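Local coordinates for protein membrane attack complex assembly inhibitor BGA71 (Borreliella bavariensis, PDB 6FMH) that inhibits assembly of the complement membrane attack complex and is an outer surface protein of a Lyme disease spirochaete, at residues 35-40 and 71-76; 63-68 and 102-107. All coordinates share one frame; numbering follows the deposited sequence.

Interaction 1. Residues 35-40 and 71-76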
ATOM      1  N   ASP A  35       6.513  18.177  -6.874  1.00 27.87           N
ATOM      2  CA  ASP A  35       5.857  18.937  -5.819  1.00 29.04           C
ATOM      3  C   ASP A  35       6.819  19.691  -4.899  1.00 26.61           C
ATOM      4  O   ASP A  35       6.424  20.674  -4.270  1.00 26.99           O
ATOM      5  CB  ASP A  35       5.001  18.006  -4.961  1.00 31.45           C
ATOM      6  CG  ASP A  35       3.762  17.523  -5.679  1.00 36.25           C
ATOM      7  OD1 ASP A  35       3.488  17.943  -6.835  1.00 42.77           O
ATOM      8  OD2 ASP A  35       3.014  16.753  -5.049  1.00 33.28           O
ATOM      9  N   ALA A  36       8.055  19.229  -4.800  1.00 24.73           N
ATOM     10  CA  ALA A  36       9.042  19.879  -3.933  1.00 25.81           C
ATOM     11  C   ALA A  36       9.341  21.303  -4.385  1.00 24.21           C
ATOM     12  O   ALA A  36       9.733  22.147  -3.588  1.00 24.85           O
ATOM     13  CB  ALA A  36      10.323  19.053  -3.858  1.00 25.35           C
ATOM     14  N   GLN A  37       9.084  21.560  -5.653  1.00 24.06           N
ATOM     15  CA  GLN A  37       9.325  22.847  -6.271  1.00 25.03           C
ATOM     16  C   GLN A  37       8.164  23.868  -6.136  1.00 24.94           C
ATOM     17  O   GLN A  37       8.051  24.805  -6.937  1.00 21.64           O
ATOM     18  CB  GLN A  37       9.661  22.580  -7.775  1.00 26.27           C
ATOM     19  CG  GLN A  37      10.969  21.754  -7.969  1.00 25.14           C
ATOM     20  CD  GLN A  37      12.152  22.621  -7.718  1.00 25.50           C
ATOM     21  OE1 GLN A  37      12.934  22.493  -6.735  1.00 29.07           O
ATOM     22  NE2 GLN A  37      12.294  23.549  -8.607  1.00 26.77           N
ATOM     23  N   GLY A  38       7.274  23.672  -5.167  1.00 28.60           N
ATOM     24  CA  GLY A  38       6.247  24.685  -4.830  1.00 30.39           C
ATOM     25  C   GLY A  38       4.997  24.780  -5.704  1.00 32.11           C
ATOM     26  O   GLY A  38       4.107  25.561  -5.415  1.00 34.17           O
ATOM     27  N   ILE A  39       4.922  24.004  -6.777  1.00 37.66           N
ATOM     28  CA  ILE A  39       3.667  23.835  -7.543  1.00 43.70           C
ATOM     29  C   ILE A  39       2.635  23.172  -6.618  1.00 45.45           C
ATOM     30  O   ILE A  39       2.859  22.045  -6.182  1.00 57.98           O
ATOM     31  CB  ILE A  39       3.922  22.962  -8.802  1.00 48.88           C
ATOM     32  CG1 ILE A  39       2.718  22.777  -9.730  1.00 51.39           C
ATOM     33  CG2 ILE A  39       4.385  21.567  -8.432  1.00 50.43           C
ATOM     34  CD1 ILE A  39       3.185  22.499 -11.147  1.00 50.20           C
ATOM     35  N   ASN A  40       1.563  23.880  -6.270  1.00 38.84           N
ATOM     36  CA  ASN A  40       0.611  23.345  -5.286  1.00 33.93           C
ATOM     37  C   ASN A  40      -0.603  22.965  -6.089  1.00 29.86           C
ATOM     38  O   ASN A  40      -1.588  23.712  -6.213  1.00 30.13           O
ATOM     39  CB  ASN A  40       0.278  24.297  -4.102  1.00 40.72           C
ATOM     40  CG  ASN A  40      -0.168  23.557  -2.806  1.00 38.55           C
ATOM     41  OD1 ASN A  40      -0.730  22.485  -2.844  1.00 29.54           O
ATOM     42  ND2 ASN A  40       0.103  24.177  -1.648  1.00 41.96           N
ATOM     43  N   TYR A  71       4.702  13.863 -15.971  1.00 17.65           N
ATOM     44  CA  TYR A  71       5.439  14.576 -14.998  1.00 17.61           C
ATOM     45  C   TYR A  71       6.003  15.861 -15.580  1.00 16.75           C
ATOM     46  O   TYR A  71       6.968  16.400 -15.073  1.00 16.23           O
ATOM     47  CB  TYR A  71       6.526  13.681 -14.430  1.00 19.44           C
ATOM     48  CG  TYR A  71       6.025  12.336 -13.951  1.00 20.30           C
ATOM     49  CD1 TYR A  71       5.560  12.166 -12.645  1.00 19.70           C
ATOM     50  CD2 TYR A  71       6.071  11.228 -14.790  1.00 20.73           C
ATOM     51  CE1 TYR A  71       5.135  10.926 -12.205  1.00 19.00           C
ATOM     52  CE2 TYR A  71       5.639   9.988 -14.350  1.00 20.65           C
ATOM     53  CZ  TYR A  71       5.163   9.845 -13.056  1.00 19.32           C
ATOM     54  OH  TYR A  71       4.735   8.606 -12.614  1.00 19.30           O
ATOM     55  N   GLU A  72       5.319  16.385 -16.595  1.00 17.06           N
ATOM     56  CA  GLU A  72       5.618  17.703 -17.208  1.00 15.61           C
ATOM     57  C   GLU A  72       4.897  18.827 -16.476  1.00 15.93           C
ATOM     58  O   GLU A  72       3.698  19.025 -16.625  1.00 15.29           O
ATOM     59  CB  GLU A  72       5.205  17.708 -18.671  1.00 15.29           C
ATOM     60  CG  GLU A  72       6.130  16.920 -19.569  1.00 15.88           C
ATOM     61  CD  GLU A  72       5.680  16.930 -21.009  1.00 17.50           C
ATOM     62  OE1 GLU A  72       5.439  18.021 -21.575  1.00 16.89           O
ATOM     63  OE2 GLU A  72       5.577  15.820 -21.610  1.00 20.97           O
ATOM     64  N   LYS A  73       5.639  19.515 -15.634  1.00 16.92           N
ATOM     65  CA  LYS A  73       5.130  20.625 -14.851  1.00 16.93           C
ATOM     66  C   LYS A  73       4.223  21.562 -15.645  1.00 15.53           C
ATOM     67  O   LYS A  73       3.195  22.046 -15.151  1.00 18.04           O
ATOM     68  CB  LYS A  73       6.318  21.412 -14.238  1.00 19.40           C
ATOM     69  CG  LYS A  73       6.785  20.871 -12.877  1.00 21.52           C
ATOM     70  CD  LYS A  73       7.914  21.630 -12.162  1.00 24.33           C
ATOM     71  CE  LYS A  73       9.130  21.928 -13.054  1.00 26.91           C
ATOM     72  NZ  LYS A  73      10.024  22.909 -12.387  1.00 27.91           N
ATOM     73  N   GLN A  74       4.574  21.836 -16.872  1.00 13.68           N
ATOM     74  CA  GLN A  74       3.799  22.761 -17.663  1.00 13.31           C
ATOM     75  C   GLN A  74       2.359  22.283 -17.895  1.00 13.75           C
ATOM     76  O   GLN A  74       1.397  22.972 -17.583  1.00 12.44           O
ATOM     77  CB  GLN A  74       4.490  22.990 -19.004  1.00 12.14           C
ATOM     78  CG  GLN A  74       3.985  24.240 -19.615  1.00 11.29           C
ATOM     79  CD  GLN A  74       4.916  24.925 -20.489  1.00 10.62           C
ATOM     80  OE1 GLN A  74       6.131  24.680 -20.493  1.00  9.26           O
ATOM     81  NE2 GLN A  74       4.354  25.923 -21.184  1.00 10.30           N
ATOM     82  N   LYS A  75       2.269  21.071 -18.372  1.00 15.47           N
ATOM     83  CA  LYS A  75       1.006  20.398 -18.521  1.00 19.56           C
ATOM     84  C   LYS A  75       0.166  20.326 -17.237  1.00 21.96           C
ATOM     85  O   LYS A  75      -1.050  20.555 -17.266  1.00 22.59           O
ATOM     86  CB  LYS A  75       1.264  18.990 -19.042  1.00 20.42           C
ATOM     87  CG  LYS A  75       1.823  18.995 -20.458  1.00 20.41           C
ATOM     88  CD  LYS A  75       2.007  17.593 -20.976  1.00 22.01           C
ATOM     89  CE  LYS A  75       2.320  17.590 -22.456  1.00 21.80           C
ATOM     90  NZ  LYS A  75       1.607  16.479 -23.140  1.00 23.15           N
ATOM     91  N   ILE A  76       0.813  20.048 -16.113  1.00 23.55           N
ATOM     92  CA  ILE A  76       0.122  19.966 -14.859  1.00 27.23           C
ATOM     93  C   ILE A  76      -0.418  21.327 -14.496  1.00 27.76           C
ATOM     94  O   ILE A  76      -1.467  21.442 -13.856  1.00 28.28           O
ATOM     95  CB  ILE A  76       1.079  19.509 -13.727  1.00 30.63           C
ATOM     96  CG1 ILE A  76       1.480  18.053 -13.902  1.00 34.76           C
ATOM     97  CG2 ILE A  76       0.453  19.676 -12.336  1.00 32.63           C
ATOM     98  CD1 ILE A  76       2.737  17.691 -13.139  1.00 39.72           C
TER
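Ile-39 and Lys-73 are the residues whose CA atoms come nearest, 8.1 Å apart, where the loop that follows helix 12-36 faces the first turn of helix 73-88. On one side the chain leaves the helix through Gly-38, whose N bonds back to Asp-35 O and whose positive phi (80°) is a conformation that favours glycine. On the other, Glu-72 occupies the N-cap position, and its O accepts the N-H of Ile-76. At this spacing the backbones do not meet, and side chains reach across, one of them to a main-chain oxygen.

Ile-39 does most of the bridging. With CG1 anti to the backbone N (chi1 -177°), its longer branch reaches across and brings CD1 over the first turn of the helix. There CD1 lies 4.0 Å from Lys-73 O and 4.1 Å from Ile-76 CG2, the two isoleucine side chains crossing at about a right angle. The aliphatic stem of Lys-73 borders the same methyl, with CG 4.3 Å from Ile-39 CD1. Gln-37 adds a loose, exposed fringe beside the end of that lysine.

Ile-76 is the buried member, and it also packs on Phe-41. The contact is thus apolar at its inner side and polar toward solvent. It packs a post-helix loop against the start of a later helix, in an all-helical protein of the Borrelia BbCRASP-1 family.

Interaction 2. Residues 63-68 and 102-107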
ATOM      1  N   ARG A  63      -1.013  10.563  -8.563  1.00 17.86           N
ATOM      2  CA  ARG A  63      -0.467   9.371  -9.214  1.00 17.42           C
ATOM      3  C   ARG A  63      -1.036   9.241 -10.616  1.00 15.55           C
ATOM      4  O   ARG A  63      -0.309   9.056 -11.591  1.00 13.50           O
ATOM      5  CB  ARG A  63      -0.758   8.109  -8.403  1.00 19.00           C
ATOM      6  CG  ARG A  63      -0.024   8.020  -7.070  1.00 20.33           C
ATOM      7  CD  ARG A  63      -0.608   7.050  -5.980  1.00 21.32           C
ATOM      8  NE  ARG A  63      -0.257   5.700  -6.379  1.00 24.90           N
ATOM      9  CZ  ARG A  63      -0.740   4.554  -5.859  1.00 24.33           C
ATOM     10  NH1 ARG A  63      -1.531   4.548  -4.826  1.00 21.94           N
ATOM     11  NH2 ARG A  63      -0.338   3.400  -6.364  1.00 24.48           N
ATOM     12  N   THR A  64      -2.355   9.370 -10.730  1.00 14.88           N
ATOM     13  CA  THR A  64      -3.004   9.225 -12.058  1.00 13.96           C
ATOM     14  C   THR A  64      -2.725  10.378 -12.978  1.00 12.44           C
ATOM     15  O   THR A  64      -2.281  10.211 -14.071  1.00 11.33           O
ATOM     16  CB  THR A  64      -4.538   9.002 -11.951  1.00 14.38           C
ATOM     17  OG1 THR A  64      -4.804   7.639 -11.574  1.00 11.78           O
ATOM     18  CG2 THR A  64      -5.189   9.199 -13.292  1.00 15.31           C
ATOM     19  N   ILE A  65      -2.862  11.573 -12.441  1.00 12.99           N
ATOM     20  CA  ILE A  65      -2.697  12.801 -13.244  1.00 12.21           C
ATOM     21  C   ILE A  65      -1.286  12.962 -13.740  1.00 11.72           C
ATOM     22  O   ILE A  65      -1.059  13.076 -14.928  1.00 11.88           O
ATOM     23  CB  ILE A  65      -3.065  14.072 -12.426  1.00 11.89           C
ATOM     24  CG1 ILE A  65      -4.510  14.031 -11.935  1.00 10.91           C
ATOM     25  CG2 ILE A  65      -2.815  15.343 -13.240  1.00 12.66           C
ATOM     26  CD1 ILE A  65      -5.498  14.632 -12.866  1.00 10.88           C
ATOM     27  N   TYR A  66      -0.336  12.943 -12.810  1.00 11.59           N
ATOM     28  CA  TYR A  66       1.069  13.236 -13.108  1.00 10.80           C
ATOM     29  C   TYR A  66       1.632  12.202 -14.022  1.00 10.57           C
ATOM     30  O   TYR A  66       2.430  12.512 -14.915  1.00 10.18           O
ATOM     31  CB  TYR A  66       1.877  13.272 -11.826  1.00 10.84           C
ATOM     32  CG  TYR A  66       1.719  14.522 -10.950  1.00 11.01           C
ATOM     33  CD1 TYR A  66       0.587  15.294 -10.973  1.00 11.21           C
ATOM     34  CD2 TYR A  66       2.745  14.902 -10.103  1.00 11.57           C
ATOM     35  CE1 TYR A  66       0.456  16.390 -10.168  1.00 11.50           C
ATOM     36  CE2 TYR A  66       2.644  16.008  -9.304  1.00 11.83           C
ATOM     37  CZ  TYR A  66       1.489  16.761  -9.351  1.00 11.71           C
ATOM     38  OH  TYR A  66       1.362  17.844  -8.516  1.00 11.32           O
ATOM     39  N   SER A  67       1.271  10.953 -13.779  1.00 10.71           N
ATOM     40  CA  SER A  67       1.776   9.858 -14.628  1.00 11.24           C
ATOM     41  C   SER A  67       1.156  10.064 -15.977  1.00 11.12           C
ATOM     42  O   SER A  67       1.785   9.749 -16.978  1.00 11.41           O
ATOM     43  CB  SER A  67       1.462   8.441 -14.066  1.00 10.91           C
ATOM     44  OG  SER A  67       0.089   8.126 -14.225  1.00 11.82           O
ATOM     45  N   SER A  68      -0.084  10.532 -15.995  1.00 11.11           N
ATOM     46  CA  SER A  68      -0.794  10.733 -17.248  1.00 12.34           C
ATOM     47  C   SER A  68      -0.201  11.848 -18.092  1.00 13.41           C
ATOM     48  O   SER A  68      -0.114  11.752 -19.317  1.00 13.12           O
ATOM     49  CB  SER A  68      -2.277  11.029 -17.004  1.00 12.64           C
ATOM     50  OG  SER A  68      -2.994   9.875 -16.529  1.00 12.77           O
ATOM     51  N   GLN A 102     -14.465  11.838  -8.610  1.00 34.35           N
ATOM     52  CA  GLN A 102     -15.240  10.769  -9.200  1.00 34.56           C
ATOM     53  C   GLN A 102     -14.578  10.045 -10.323  1.00 29.66           C
ATOM     54  O   GLN A 102     -14.761   8.845 -10.496  1.00 33.82           O
ATOM     55  CB  GLN A 102     -16.567  11.330  -9.685  1.00 44.64           C
ATOM     56  CG  GLN A 102     -17.679  10.320  -9.963  1.00 57.83           C
ATOM     57  CD  GLN A 102     -18.727  10.939 -10.889  1.00 67.06           C
ATOM     58  OE1 GLN A 102     -19.175  12.048 -10.614  1.00 82.58           O
ATOM     59  NE2 GLN A 102     -19.085  10.267 -11.995  1.00 64.04           N
ATOM     60  N   ILE A 103     -13.798  10.748 -11.124  1.00 25.75           N
ATOM     61  CA  ILE A 103     -13.148  10.106 -12.265  1.00 21.05           C
ATOM     62  C   ILE A 103     -11.703   9.754 -11.956  1.00 18.20           C
ATOM     63  O   ILE A 103     -11.311   8.611 -12.109  1.00 17.24           O
ATOM     64  CB  ILE A 103     -13.295  10.991 -13.492  1.00 20.35           C
ATOM     65  CG1 ILE A 103     -14.768  10.956 -13.907  1.00 21.58           C
ATOM     66  CG2 ILE A 103     -12.305  10.591 -14.599  1.00 20.99           C
ATOM     67  CD1 ILE A 103     -15.133  10.242 -15.176  1.00 22.05           C
ATOM     68  N   VAL A 104     -10.901  10.754 -11.589  1.00 15.71           N
ATOM     69  CA  VAL A 104      -9.474  10.553 -11.464  1.00 13.89           C
ATOM     70  C   VAL A 104      -9.215   9.576 -10.320  1.00 13.05           C
ATOM     71  O   VAL A 104      -8.428   8.640 -10.436  1.00 12.85           O
ATOM     72  CB  VAL A 104      -8.736  11.896 -11.260  1.00 13.52           C
ATOM     73  CG1 VAL A 104      -7.284  11.657 -10.889  1.00 13.52           C
ATOM     74  CG2 VAL A 104      -8.808  12.732 -12.533  1.00 13.31           C
ATOM     75  N   ALA A 105      -9.896   9.805  -9.222  1.00 11.80           N
ATOM     76  CA  ALA A 105      -9.677   9.052  -8.029  1.00 11.71           C
ATOM     77  C   ALA A 105     -10.097   7.589  -8.186  1.00 11.06           C
ATOM     78  O   ALA A 105      -9.550   6.699  -7.528  1.00 10.72           O
ATOM     79  CB  ALA A 105     -10.403   9.718  -6.826  1.00 11.56           C
ATOM     80  N   SER A 106     -11.097   7.362  -9.010  1.00 10.70           N
ATOM     81  CA  SER A 106     -11.647   6.020  -9.191  1.00 10.76           C
ATOM     82  C   SER A 106     -10.739   5.219 -10.081  1.00 10.25           C
ATOM     83  O   SER A 106     -10.561   4.030  -9.909  1.00 10.98           O
ATOM     84  CB  SER A 106     -13.056   6.127  -9.803  1.00 10.99           C
ATOM     85  OG  SER A 106     -13.939   6.809  -8.873  1.00 10.97           O
ATOM     86  N   ILE A 107     -10.191   5.882 -11.080  1.00 10.03           N
ATOM     87  CA  ILE A 107      -9.246   5.268 -11.981  1.00  9.82           C
ATOM     88  C   ILE A 107      -8.104   4.737 -11.150  1.00  9.96           C
ATOM     89  O   ILE A 107      -7.713   3.598 -11.252  1.00  9.96           O
ATOM     90  CB  ILE A 107      -8.804   6.266 -13.050  1.00  9.73           C
ATOM     91  CG1 ILE A 107      -9.946   6.444 -14.054  1.00  9.99           C
ATOM     92  CG2 ILE A 107      -7.580   5.771 -13.795  1.00  9.76           C
ATOM     93  CD1 ILE A 107      -9.878   7.737 -14.840  1.00 10.32           C
TER
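Val-104 turns CG1 to both Thr-64 and Ile-65 and CG2 to Ile-65, where helices 55-68 and 90-123 pass almost perpendicular, the local axes 9.5 Å apart at an angle of 89°. The side chains of Thr-64 and Val-104 lie alongside and run opposite ways, CB and CG2 of the threonine both reaching Val-104 CG1. Ile-65 instead crosses Val-104 at about a right angle. Its CG1 lies 3.8 Å from Val-104 CG1, and its CD1 is 3.8 Å from Val-104 CG2, so the end of the isoleucine spans both branches of the valine. Val-104 CG1, anti to its own backbone N (chi1 170°), is therefore shared by both neighbours.

Ile-107, one turn further on, brings CG2 to 4.0 Å from Thr-64 OG1, again with the side chains crossing. The hydroxyl itself is hydrogen-bonded to Gln-108 OE1. Behind it, Thr-64 O accepts both the N and the OG of Ser-68, which arrive from opposite faces of the carbonyl plane; the OG bond is 2.6 Å long.

All four touching residues are buried, and Phe-99 packs on both Ile-65 and Val-104. The chemistry implies a crossing held chiefly by branched aliphatic groups, with the threonine hydroxyl satisfied by a glutamine next to the contact.

From the N terminus, helix 12-36 ends in residues 35-40, the first half of interaction 1. Helix 55-68 then supplies residues 63-68, the first half of interaction 2, before residues 71-76 open helix 73-88 and close a loop of 30 intervening residues. Residues 102-107, on helix 90-123, close the second, with 33 between. The segments alternate, so the two loops cross rather than nest. Their centres are 15 Å apart, interaction 2 lying at the centre of the chain and interaction 1 toward its periphery. Tyr-66 joins them: its OH probably hydrogen-bonds Asp-35 OD1, its O probably accepts from Tyr-71 N, and its ring packs on Ile-76. Together the contacts connect the end of helix 12-36 with helices 55-68, 73-88 and 90-123.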